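Long-range contacts in probable Zn binding protein (Lactobacillus acidophilus, PDB 3Q69), which is of unknown function but, as a MucBP-type domain of a putative mucus binding protein, probably takes part in attachment to mucus: residues 4-8 / 47-51; 31-37 / 54-60; 64-68 / 99-103. All blocks are in the same frame, centred on the assembly; numbering follows the deposited sequence.

Interaction 1: residues 4-8 / 47-51; sequences PIKRT and KEIWD
Ile5 and Glu48 face each other with their CA atoms 8.1 Å apart, and the CA atoms of Lys6 and Trp50 are 9.1 Å apart. The backbones do not pair directly, because strand 27-42 lies between strand 2-19 and the short outer strand 48-49. Side chains bridge this gap, and the indole of Trp50 is their meeting point. Ile5 and Arg7 alternate with Lys6 along the strand, point to the same side, and take opposite faces of the ring. Ile5 approaches obliquely near the rim, with CD1 3.5 Å from Trp50 CZ2. At the ring edge, Lys6 C lies 3.7 Å from Trp50 CH2. The contact belongs to the mixed sheet of a Muc B2-like domain and lies at its surface. It joins the two strands that flank 27-42. Arg7 CG sits between its own backbone N and carbonyl carbon (chi1 55°), and from there the extended chain runs across the indole. Arg7 CD makes a CH-pi contact 4.0 Å from the centroid of the six-membered ring. Arg7 CZ lies 4.1 Å from the centroid of the five-membered ring of Trp50, a cation-pi stack with the planes 24° apart. Gln37, on the intervening strand, accepts a hydrogen bond from Arg7 NH1 and helps fix the guanidinium. Glu48 adds its CB, 3.8 Å from Ile5 CD1, while its carboxylate turns to a salt bridge with Arg41.

Interaction 2: residues 31-37 / 54-60; sequences VSLIFTQ and WSLTQTF
Two beta layers pack face to face here, and Leu33, Phe35 and Gln37 of the mixed sheet meet Trp54, Leu56, Gln58 and Phe60. Strand 55-60 belongs to the antiparallel pair 55-64 and 77-86 of this Muc B2-like domain. The strand axes run antiparallel and approach to 7.8 Å, so side chains fill the space between them. At one end Leu33 CD1 sits 3.6 Å from the centroid of the Phe60 ring, squarely over its face. Val31 CG2 touches the same ring at Phe60 CD1, 3.6 Å away. In the middle, Gln58 NE2 donates to Ile34 O at 2.9 Å, with an N-H...O angle of 156°. The same NE2 lies 3.3 Å above the plane of the Phe35 ring, over its centre. At the other end Trp54 CG is opposite its own backbone N (chi1 179°), which lays the indole along Gln37. Gln37 CB is 3.7 Å from the centroid of the six-membered ring of Trp54, and the Gln37 amide stacks at 16° to the indole. Replacing Trp54 with alanine would probably open a gap beside Gln37 and let its amide, which also accepts from Arg7, turn more easily. Apart from the one side-chain hydrogen bond to Ile34 O, which comes in from above the carbonyl plane, the two segments are held by apolar, CH-pi and amide-ring contacts.

Interaction 3: residues 64-68 / 99-103; sequences PSPVI and TVIYS
Tyr102 reaches from strand 96-104 to the loop 64-68 and has the largest share of this contact, meeting Ser65, Pro66 and Ile68. The loop follows strand 55-64 and leads into strand 71-73, the outermost strand on this side of the mixed sheet of the Muc B2-like domain. The contact therefore closes the loop over one face of that sheet, and it is largely buried. Tyr102 CG lies opposite its carbonyl carbon (chi1 -67°), and the ring extends toward the loop. Its hydroxyl donates a hydrogen bond to Pro66 O, with OH and O 2.8 Å apart. The donor lies in the carbonyl plane, on a lone pair, at a C=O...O angle of 128°. This bond fixes the loop carbonyl at the edge of the phenol ring. The Pro66 ring crosses the tyrosine at about a right angle and brings its CD to 3.2 Å from Tyr102 OH. Ile68 covers one face of the aromatic ring. Its CD1 stands 4.1 Å from the centroid of the Tyr102 ring, only 6° off the normal, in a CH-pi contact. Tyr17, Ala25, Tyr71 and Ala73 also touch Tyr102. Ser65 lies beside the hydroxyl end, with CB 3.9 Å from Tyr102 OH. Its own hydroxyl is hydrogen-bonded to Lys75 O, just beyond strand 71-73. The same Ser65 OG rests against the isopropyl group of Val100, 3.7 Å from CG1 and 3.9 Å from CG2.

In the fold
The three contacts are spread along an elongated domain, and all reach the same mixed sheet. Interactions 1 and 2 are neighbours, with centres about 16 Å apart. They meet where strands 2-19 and 27-42 pair: Arg7 NH1 lies 2.8 Å from Gln37 OE1, and Thr8 OG1 lies 2.9 Å from Thr36 OG1. Gln37 thus links the indole stack of Trp54 to the guanidinium stack on Trp50. Interaction 3 lies on the other side of the chain's centre from interaction 1, about 42 Å away between centres. Interaction 2 lies about 27 Å from interaction 3, centre to centre, and strand 55-64 runs from one toward the other.

Interaction 1: residues 4-8 / 47-51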
loop_
_atom_site.group_PDB
_atom_site.type_symbol
_atom_site.label_atom_id
_atom_site.label_comp_id
_atom_site.label_asym_id
_atom_site.label_seq_id
_atom_site.Cartn_x
_atom_site.Cartn_y
_atom_site.Cartn_z
ATOM N N PRO A 4 -18.865 4.595 -19.675
ATOM C CA PRO A 4 -18.003 4.664 -18.501
ATOM C C PRO A 4 -16.973 3.536 -18.502
ATOM O O PRO A 4 -17.247 2.417 -18.959
ATOM C CB PRO A 4 -18.990 4.536 -17.347
ATOM C CG PRO A 4 -20.060 3.703 -17.915
ATOM C CD PRO A 4 -20.250 4.295 -19.276
ATOM N N ILE A 5 -15.780 3.845 -18.009
ATOM C CA ILE A 5 -14.712 2.858 -17.915
ATOM C C ILE A 5 -14.017 3.141 -16.581
ATOM O O ILE A 5 -14.273 4.173 -15.949
ATOM C CB ILE A 5 -13.693 2.978 -19.094
ATOM C CG1 ILE A 5 -13.166 4.413 -19.186
ATOM C CG2 ILE A 5 -14.340 2.532 -20.409
ATOM C CD1 ILE A 5 -11.986 4.601 -20.140
ATOM N N LYS A 6 -13.164 2.230 -16.137
ATOM C CA LYS A 6 -12.485 2.431 -14.871
ATOM C C LYS A 6 -11.204 1.626 -14.818
ATOM O O LYS A 6 -10.991 0.709 -15.625
ATOM C CB LYS A 6 -13.408 2.038 -13.708
ATOM C CG LYS A 6 -13.691 0.531 -13.594
ATOM C CD LYS A 6 -14.843 0.245 -12.639
ATOM C CE LYS A 6 -15.171 -1.221 -12.635
ATOM N NZ LYS A 6 -13.994 -2.052 -12.254
ATOM N N ARG A 7 -10.321 2.011 -13.904
ATOM C CA ARG A 7 -9.061 1.298 -13.743
ATOM C C ARG A 7 -8.715 1.270 -12.261
ATOM O O ARG A 7 -9.017 2.203 -11.520
ATOM C CB ARG A 7 -7.936 1.952 -14.574
ATOM C CG ARG A 7 -7.707 3.437 -14.310
ATOM C CD ARG A 7 -6.512 3.957 -15.092
ATOM N NE ARG A 7 -6.386 5.405 -15.021
ATOM C CZ ARG A 7 -5.390 6.105 -15.556
ATOM N NH1 ARG A 7 -5.368 7.426 -15.421
ATOM N NH2 ARG A 7 -4.434 5.506 -16.240
ATOM N N THR A 8 -8.084 0.180 -11.837
ATOM C CA THR A 8 -7.724 -0.009 -10.440
ATOM C C THR A 8 -6.246 -0.256 -10.171
ATOM O O THR A 8 -5.571 -0.973 -10.890
ATOM C CB THR A 8 -8.506 -1.184 -9.849
ATOM O OG1 THR A 8 -9.912 -0.938 -9.985
ATOM C CG2 THR A 8 -8.162 -1.368 -8.373
ATOM N N LYS A 47 -11.211 6.524 -28.127
ATOM C CA LYS A 47 -10.415 7.332 -27.207
ATOM C C LYS A 47 -10.882 7.193 -25.750
ATOM O O LYS A 47 -12.070 7.290 -25.445
ATOM C CB LYS A 47 -10.479 8.808 -27.608
ATOM C CG LYS A 47 -9.710 9.708 -26.692
ATOM C CD LYS A 47 -9.785 11.157 -27.140
ATOM C CE LYS A 47 -11.228 11.655 -27.202
ATOM N NZ LYS A 47 -11.320 13.068 -27.668
ATOM N N GLU A 48 -9.937 6.964 -24.852
ATOM C CA GLU A 48 -10.250 6.829 -23.441
ATOM C C GLU A 48 -9.877 8.150 -22.782
ATOM O O GLU A 48 -8.740 8.597 -22.880
ATOM C CB GLU A 48 -9.461 5.670 -22.825
ATOM C CG GLU A 48 -9.593 4.366 -23.610
ATOM C CD GLU A 48 -9.284 3.156 -22.777
ATOM O OE1 GLU A 48 -8.211 3.124 -22.148
ATOM O OE2 GLU A 48 -10.115 2.227 -22.744
ATOM N N ILE A 49 -10.840 8.778 -22.119
ATOM C CA ILE A 49 -10.604 10.070 -21.490
ATOM C C ILE A 49 -10.527 10.005 -19.973
ATOM O O ILE A 49 -11.481 9.602 -19.319
ATOM C CB ILE A 49 -11.692 11.094 -21.886
ATOM C CG1 ILE A 49 -11.718 11.286 -23.400
ATOM C CG2 ILE A 49 -11.416 12.426 -21.214
ATOM C CD1 ILE A 49 -12.505 10.233 -24.154
ATOM N N TRP A 50 -9.372 10.372 -19.426
ATOM C CA TRP A 50 -9.174 10.357 -17.979
ATOM C C TRP A 50 -8.883 11.762 -17.446
ATOM O O TRP A 50 -8.144 12.503 -18.072
ATOM C CB TRP A 50 -8.004 9.438 -17.612
ATOM C CG TRP A 50 -8.131 8.047 -18.091
ATOM C CD1 TRP A 50 -7.541 7.492 -19.203
ATOM C CD2 TRP A 50 -8.884 7.000 -17.471
ATOM N NE1 TRP A 50 -7.884 6.165 -19.298
ATOM C CE2 TRP A 50 -8.704 5.837 -18.250
ATOM C CE3 TRP A 50 -9.695 6.933 -16.331
ATOM C CZ2 TRP A 50 -9.310 4.618 -17.925
ATOM C CZ3 TRP A 50 -10.301 5.720 -16.013
ATOM C CH2 TRP A 50 -10.102 4.578 -16.809
ATOM N N ASP A 51 -9.454 12.137 -16.302
ATOM C CA ASP A 51 -9.174 13.465 -15.749
ATOM C C ASP A 51 -7.712 13.514 -15.296
ATOM O O ASP A 51 -7.327 12.888 -14.304
ATOM C CB ASP A 51 -10.076 13.779 -14.559
ATOM C CG ASP A 51 -9.939 15.230 -14.097
ATOM O OD1 ASP A 51 -8.784 15.704 -13.964
ATOM O OD2 ASP A 51 -10.978 15.886 -13.872
#

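Interaction 2: residues 31-37 / 54-60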
loop_
_atom_site.group_PDB
_atom_site.type_symbol
_atom_site.label_atom_id
_atom_site.label_comp_id
_atom_site.label_asym_id
_atom_site.label_seq_id
_atom_site.Cartn_x
_atom_site.Cartn_y
_atom_site.Cartn_z
ATOM N N VAL A 31 -1.664 -5.705 4.376
ATOM C CA VAL A 31 -2.860 -4.894 4.192
ATOM C C VAL A 31 -2.792 -4.265 2.815
ATOM O O VAL A 31 -1.721 -4.122 2.210
ATOM C CB VAL A 31 -3.007 -3.766 5.247
ATOM C CG1 VAL A 31 -3.370 -4.370 6.581
ATOM C CG2 VAL A 31 -1.720 -2.963 5.362
ATOM N N SER A 32 -3.944 -3.845 2.333
ATOM C CA SER A 32 -3.993 -3.303 1.001
ATOM C C SER A 32 -4.843 -2.067 0.878
ATOM O O SER A 32 -5.762 -1.848 1.659
ATOM C CB SER A 32 -4.507 -4.392 0.056
ATOM O OG SER A 32 -4.870 -3.845 -1.192
ATOM N N LEU A 33 -4.532 -1.257 -0.121
ATOM C CA LEU A 33 -5.283 -0.038 -0.381
ATOM C C LEU A 33 -5.653 -0.115 -1.858
ATOM O O LEU A 33 -4.792 -0.275 -2.735
ATOM C CB LEU A 33 -4.422 1.196 -0.086
ATOM C CG LEU A 33 -4.077 1.404 1.392
ATOM C CD1 LEU A 33 -3.211 2.613 1.582
ATOM C CD2 LEU A 33 -5.347 1.497 2.183
ATOM N N ILE A 34 -6.946 -0.019 -2.133
ATOM C CA ILE A 34 -7.442 -0.117 -3.497
ATOM C C ILE A 34 -7.890 1.255 -4.013
ATOM O O ILE A 34 -8.728 1.919 -3.417
ATOM C CB ILE A 34 -8.593 -1.128 -3.539
ATOM C CG1 ILE A 34 -8.114 -2.411 -2.851
ATOM C CG2 ILE A 34 -9.029 -1.408 -4.992
ATOM C CD1 ILE A 34 -9.187 -3.505 -2.677
ATOM N N PHE A 35 -7.307 1.659 -5.135
ATOM C CA PHE A 35 -7.581 2.945 -5.768
ATOM C C PHE A 35 -8.242 2.724 -7.129
ATOM O O PHE A 35 -7.704 2.017 -7.993
ATOM C CB PHE A 35 -6.274 3.698 -6.000
ATOM C CG PHE A 35 -5.499 3.991 -4.757
ATOM C CD1 PHE A 35 -5.471 5.278 -4.228
ATOM C CD2 PHE A 35 -4.793 2.987 -4.112
ATOM C CE1 PHE A 35 -4.735 5.570 -3.059
ATOM C CE2 PHE A 35 -4.057 3.254 -2.952
ATOM C CZ PHE A 35 -4.029 4.546 -2.425
ATOM N N THR A 36 -9.401 3.335 -7.331
ATOM C CA THR A 36 -10.106 3.166 -8.586
ATOM C C THR A 36 -10.521 4.499 -9.172
ATOM O O THR A 36 -11.231 5.268 -8.537
ATOM C CB THR A 36 -11.380 2.290 -8.424
ATOM O OG1 THR A 36 -11.001 0.955 -8.082
ATOM C CG2 THR A 36 -12.172 2.221 -9.753
ATOM N N GLN A 37 -10.058 4.774 -10.385
ATOM C CA GLN A 37 -10.416 6.000 -11.084
ATOM C C GLN A 37 -11.433 5.693 -12.169
ATOM O O GLN A 37 -11.333 4.664 -12.863
ATOM C CB GLN A 37 -9.182 6.630 -11.715
ATOM C CG GLN A 37 -9.480 7.729 -12.704
ATOM C CD GLN A 37 -8.232 8.393 -13.259
ATOM O OE1 GLN A 37 -7.162 7.792 -13.307
ATOM N NE2 GLN A 37 -8.378 9.617 -13.731
ATOM N N TRP A 54 -6.880 14.062 -11.626
ATOM C CA TRP A 54 -7.450 13.151 -10.634
ATOM C C TRP A 54 -6.331 12.716 -9.709
ATOM O O TRP A 54 -5.212 12.481 -10.132
ATOM C CB TRP A 54 -8.045 11.887 -11.275
ATOM C CG TRP A 54 -8.615 10.909 -10.262
ATOM C CD1 TRP A 54 -9.860 10.951 -9.682
ATOM C CD2 TRP A 54 -7.964 9.746 -9.722
ATOM N NE1 TRP A 54 -10.021 9.887 -8.823
ATOM C CE2 TRP A 54 -8.880 9.135 -8.828
ATOM C CE3 TRP A 54 -6.705 9.160 -9.907
ATOM C CZ2 TRP A 54 -8.572 7.964 -8.124
ATOM C CZ3 TRP A 54 -6.402 7.994 -9.206
ATOM C CH2 TRP A 54 -7.337 7.411 -8.322
ATOM N N SER A 55 -6.662 12.565 -8.439
ATOM C CA SER A 55 -5.691 12.172 -7.429
ATOM C C SER A 55 -6.444 11.657 -6.199
ATOM O O SER A 55 -7.493 12.177 -5.855
ATOM C CB SER A 55 -4.807 13.360 -7.032
ATOM O OG SER A 55 -3.732 12.902 -6.234
ATOM N N LEU A 56 -5.899 10.639 -5.548
ATOM C CA LEU A 56 -6.540 10.051 -4.392
ATOM C C LEU A 56 -5.483 9.552 -3.428
ATOM O O LEU A 56 -4.502 8.904 -3.800
ATOM C CB LEU A 56 -7.446 8.895 -4.832
ATOM C CG LEU A 56 -8.248 8.136 -3.759
ATOM C CD1 LEU A 56 -9.248 9.073 -3.127
ATOM C CD2 LEU A 56 -8.987 6.909 -4.416
ATOM N N THR A 57 -5.709 9.864 -2.166
ATOM C CA THR A 57 -4.796 9.500 -1.119
ATOM C C THR A 57 -5.498 8.665 -0.073
ATOM O O THR A 57 -6.661 8.916 0.265
ATOM C CB THR A 57 -4.208 10.773 -0.440
ATOM O OG1 THR A 57 -3.428 11.493 -1.399
ATOM C CG2 THR A 57 -3.282 10.390 0.736
ATOM N N GLN A 58 -4.795 7.658 0.433
ATOM C CA GLN A 58 -5.347 6.791 1.475
ATOM C C GLN A 58 -4.171 6.496 2.418
ATOM O O GLN A 58 -2.998 6.673 2.059
ATOM C CB GLN A 58 -5.908 5.482 0.867
ATOM C CG GLN A 58 -7.031 5.694 -0.111
ATOM C CD GLN A 58 -7.761 4.428 -0.510
ATOM O OE1 GLN A 58 -8.530 3.855 0.270
ATOM N NE2 GLN A 58 -7.525 3.981 -1.743
ATOM N N THR A 59 -4.485 5.995 3.599
ATOM C CA THR A 59 -3.449 5.726 4.574
ATOM C C THR A 59 -3.419 4.326 5.129
ATOM O O THR A 59 -4.451 3.763 5.485
ATOM C CB THR A 59 -3.570 6.684 5.792
ATOM O OG1 THR A 59 -3.384 8.035 5.354
ATOM C CG2 THR A 59 -2.531 6.330 6.853
ATOM N N PHE A 60 -2.215 3.779 5.198
ATOM C CA PHE A 60 -1.975 2.479 5.798
ATOM C C PHE A 60 -1.876 2.893 7.270
ATOM O O PHE A 60 -0.872 3.486 7.671
ATOM C CB PHE A 60 -0.618 1.941 5.363
ATOM C CG PHE A 60 -0.608 1.302 4.001
ATOM C CD1 PHE A 60 -1.402 0.186 3.719
ATOM C CD2 PHE A 60 0.293 1.743 3.033
ATOM C CE1 PHE A 60 -1.289 -0.486 2.481
ATOM C CE2 PHE A 60 0.413 1.086 1.808
ATOM C CZ PHE A 60 -0.381 -0.038 1.536
#

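Interaction 3: residues 64-68 / 99-103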
loop_
_atom_site.group_PDB
_atom_site.type_symbol
_atom_site.label_atom_id
_atom_site.label_comp_id
_atom_site.label_asym_id
_atom_site.label_seq_id
_atom_site.Cartn_x
_atom_site.Cartn_y
_atom_site.Cartn_z
ATOM N N PRO A 64 0.981 -1.117 15.390
ATOM C CA PRO A 64 1.825 -1.401 16.553
ATOM C C PRO A 64 2.483 -2.773 16.393
ATOM O O PRO A 64 1.830 -3.751 16.043
ATOM C CB PRO A 64 0.832 -1.370 17.713
ATOM C CG PRO A 64 -0.222 -0.443 17.250
ATOM C CD PRO A 64 -0.407 -0.866 15.805
ATOM N N SER A 65 3.780 -2.847 16.654
ATOM C CA SER A 65 4.495 -4.116 16.526
ATOM C C SER A 65 4.133 -5.084 17.658
ATOM O O SER A 65 3.941 -4.671 18.810
ATOM C CB SER A 65 5.998 -3.862 16.541
ATOM O OG SER A 65 6.418 -3.207 15.364
ATOM N N PRO A 66 4.023 -6.381 17.343
ATOM C CA PRO A 66 3.684 -7.356 18.381
ATOM C C PRO A 66 4.706 -7.324 19.502
ATOM O O PRO A 66 5.905 -7.236 19.255
ATOM C CB PRO A 66 3.706 -8.686 17.632
ATOM C CG PRO A 66 3.303 -8.288 16.242
ATOM C CD PRO A 66 4.118 -7.030 16.026
ATOM N N VAL A 67 4.228 -7.381 20.737
ATOM C CA VAL A 67 5.123 -7.388 21.889
ATOM C C VAL A 67 5.512 -8.829 22.174
ATOM O O VAL A 67 4.650 -9.690 22.342
ATOM C CB VAL A 67 4.452 -6.797 23.140
ATOM C CG1 VAL A 67 5.411 -6.856 24.317
ATOM C CG2 VAL A 67 4.036 -5.357 22.863
ATOM N N ILE A 68 6.815 -9.087 22.204
ATOM C CA ILE A 68 7.337 -10.424 22.460
ATOM C C ILE A 68 8.168 -10.393 23.736
ATOM O O ILE A 68 9.172 -9.674 23.826
ATOM C CB ILE A 68 8.204 -10.913 21.283
ATOM C CG1 ILE A 68 7.308 -11.210 20.075
ATOM C CG2 ILE A 68 8.982 -12.155 21.690
ATOM C CD1 ILE A 68 8.039 -11.790 18.875
ATOM N N THR A 99 10.957 -4.732 7.504
ATOM C CA THR A 99 11.096 -5.735 8.530
ATOM C C THR A 99 11.345 -5.082 9.875
ATOM O O THR A 99 12.092 -4.114 9.980
ATOM C CB THR A 99 12.269 -6.670 8.202
ATOM O OG1 THR A 99 12.101 -7.212 6.883
ATOM C CG2 THR A 99 12.350 -7.802 9.211
ATOM N N VAL A 100 10.703 -5.629 10.896
ATOM C CA VAL A 100 10.868 -5.166 12.254
ATOM C C VAL A 100 11.758 -6.219 12.903
ATOM O O VAL A 100 11.453 -7.411 12.832
ATOM C CB VAL A 100 9.510 -5.096 12.977
ATOM C CG1 VAL A 100 9.697 -4.569 14.410
ATOM C CG2 VAL A 100 8.565 -4.171 12.197
ATOM N N ILE A 101 12.843 -5.791 13.547
ATOM C CA ILE A 101 13.770 -6.732 14.178
ATOM C C ILE A 101 13.676 -6.739 15.709
ATOM O O ILE A 101 13.643 -5.689 16.358
ATOM C CB ILE A 101 15.228 -6.417 13.744
ATOM C CG1 ILE A 101 15.369 -6.655 12.241
ATOM C CG2 ILE A 101 16.226 -7.263 14.521
ATOM C CD1 ILE A 101 15.100 -8.104 11.824
ATOM N N TYR A 102 13.651 -7.935 16.288
ATOM C CA TYR A 102 13.561 -8.065 17.742
ATOM C C TYR A 102 14.912 -8.418 18.357
ATOM O O TYR A 102 15.554 -9.379 17.950
ATOM C CB TYR A 102 12.521 -9.126 18.118
ATOM C CG TYR A 102 11.099 -8.741 17.771
ATOM C CD1 TYR A 102 10.332 -7.980 18.653
ATOM C CD2 TYR A 102 10.524 -9.121 16.552
ATOM C CE1 TYR A 102 9.024 -7.602 18.332
ATOM C CE2 TYR A 102 9.235 -8.755 16.229
ATOM C CZ TYR A 102 8.484 -7.990 17.119
ATOM O OH TYR A 102 7.201 -7.598 16.776
ATOM N N SER A 103 15.343 -7.612 19.321
ATOM C CA SER A 103 16.604 -7.829 20.018
ATOM C C SER A 103 16.354 -8.183 21.488
ATOM O O SER A 103 15.643 -7.454 22.191
ATOM C CB SER A 103 17.454 -6.562 19.962
ATOM O OG SER A 103 17.882 -6.270 18.645
#